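Local atomic coordinates of CbsA (Xanthomonas oryzae pv. oryzae, PDB entry 5XYH), a protein that probably hydrolyses cellulose as a family 6 exoglucanase, a 1,4-beta-cellobiosidase that releases cellobiose from chain ends and helps break down plant cell walls. Residues S197-L200 and A201-S204. Sequence-based numbering, arbitrary orientation.
Sequences SGWL and AWRS
A short 3-10 helix in the loop between strand 188-193 and helix 206-218 brings Trp199 and Trp202 together in a T-shaped pair. CZ3, on the benzene edge of Trp199, points into one face of the Trp202 indole, 3.6 Å from its CD2, and the two planes stand at 77°. CG of Trp202 is anti to its backbone N (chi1 -166°), whereas that of Trp199 is anti to its carbonyl carbon, and both indoles leave the turn side by side. CG of Arg203 lies over the opposite face of Trp202, while NE1 of Trp202 hydrogen-bonds to the backbone O of Trp265. In the backbone of the turn, Ala201 N donates to Gly198 O at 3.1 Å and Trp202 N to Trp199 O at 3.2 Å. Positive phi (93°) suits Gly198, where a side chain would collide with the carbonyl oxygen of Ser197. Just before it, Ser197 OG accepts from Trp199 N at 2.9 Å, closing an ST turn. Buried Leu200 packs against helix 150-155, and small Ala201 fits beside Val277 and Met206. Two successive i+3 to i bonds mark a short 3-10 helix, here in a strand-to-helix connection of the family 6 barrel.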
loop_
_atom_site.group_PDB
_atom_site.type_symbol
_atom_site.label_atom_id
_atom_site.label_comp_id
_atom_site.label_asym_id
_atom_site.label_seq_id
_atom_site.Cartn_x
_atom_site.Cartn_y
_atom_site.Cartn_z
ATOM N N SER A 197 -2.051 -9.352 4.549
ATOM C CA SER A 197 -2.681 -10.068 5.658
ATOM C C SER A 197 -1.881 -11.291 6.086
ATOM O O SER A 197 -1.976 -11.728 7.240
ATOM C CB SER A 197 -4.078 -10.512 5.259
ATOM O OG SER A 197 -3.978 -11.507 4.258
ATOM N N GLY A 198 -1.125 -11.873 5.169
ATOM C CA GLY A 198 -0.546 -13.178 5.382
ATOM C C GLY A 198 -1.380 -14.327 4.860
ATOM O O GLY A 198 -0.895 -15.459 4.859
ATOM N N TRP A 199 -2.629 -14.082 4.430
ATOM C CA TRP A 199 -3.455 -15.186 3.946
ATOM C C TRP A 199 -2.928 -15.766 2.638
ATOM O O TRP A 199 -3.205 -16.937 2.333
ATOM C CB TRP A 199 -4.906 -14.743 3.768
ATOM C CG TRP A 199 -5.666 -14.554 5.064
ATOM C CD1 TRP A 199 -6.227 -13.397 5.518
ATOM C CD2 TRP A 199 -5.956 -15.556 6.052
ATOM N NE1 TRP A 199 -6.845 -13.611 6.728
ATOM C CE2 TRP A 199 -6.693 -14.930 7.077
ATOM C CE3 TRP A 199 -5.663 -16.927 6.168
ATOM C CZ2 TRP A 199 -7.144 -15.621 8.206
ATOM C CZ3 TRP A 199 -6.110 -17.618 7.305
ATOM C CH2 TRP A 199 -6.842 -16.961 8.301
ATOM N N LEU A 200 -2.167 -14.976 1.872
ATOM C CA LEU A 200 -1.504 -15.488 0.674
ATOM C C LEU A 200 -0.523 -16.608 0.992
ATOM O O LEU A 200 -0.266 -17.465 0.137
ATOM C CB LEU A 200 -0.758 -14.363 -0.035
ATOM C CG LEU A 200 -1.528 -13.527 -1.032
ATOM C CD1 LEU A 200 -0.516 -12.616 -1.756
ATOM C CD2 LEU A 200 -2.240 -14.462 -1.986
ATOM N N ALA A 201 0.053 -16.602 2.192
ATOM C CA ALA A 201 1.051 -17.588 2.588
ATOM C C ALA A 201 0.454 -18.782 3.334
ATOM O O ALA A 201 1.190 -19.705 3.711
ATOM C CB ALA A 201 2.127 -16.909 3.451
ATOM N N TRP A 202 -0.856 -18.802 3.530
ATOM C CA TRP A 202 -1.491 -19.745 4.435
ATOM C C TRP A 202 -1.840 -21.039 3.703
ATOM O O TRP A 202 -2.537 -21.017 2.681
ATOM C CB TRP A 202 -2.741 -19.104 5.027
ATOM C CG TRP A 202 -3.338 -19.795 6.196
ATOM C CD1 TRP A 202 -2.907 -19.752 7.497
ATOM C CD2 TRP A 202 -4.520 -20.606 6.192
ATOM N NE1 TRP A 202 -3.745 -20.500 8.295
ATOM C CE2 TRP A 202 -4.741 -21.035 7.517
ATOM C CE3 TRP A 202 -5.403 -21.022 5.192
ATOM C CZ2 TRP A 202 -5.813 -21.854 7.866
ATOM C CZ3 TRP A 202 -6.466 -21.841 5.544
ATOM C CH2 TRP A 202 -6.663 -22.240 6.868
ATOM N N ARG A 203 -1.363 -22.159 4.249
ATOM C CA ARG A 203 -1.678 -23.507 3.782
ATOM C C ARG A 203 -1.617 -23.639 2.266
ATOM O O ARG A 203 -0.556 -23.441 1.664
ATOM C CB ARG A 203 -3.049 -23.929 4.300
ATOM C CG ARG A 203 -3.108 -23.976 5.819
ATOM C CD ARG A 203 -4.362 -24.678 6.288
ATOM N NE ARG A 203 -4.278 -26.101 6.001
ATOM C CZ ARG A 203 -3.826 -26.999 6.869
ATOM N NH1 ARG A 203 -3.440 -26.615 8.084
ATOM N NH2 ARG A 203 -3.772 -28.279 6.517
ATOM N N SER A 204 -2.739 -23.980 1.634
ATOM C CA SER A 204 -2.703 -24.282 0.209
ATOM C C SER A 204 -2.692 -23.030 -0.658
ATOM O O SER A 204 -2.763 -23.147 -1.891
ATOM C CB SER A 204 -3.884 -25.172 -0.181
ATOM O OG SER A 204 -5.089 -24.456 -0.080
#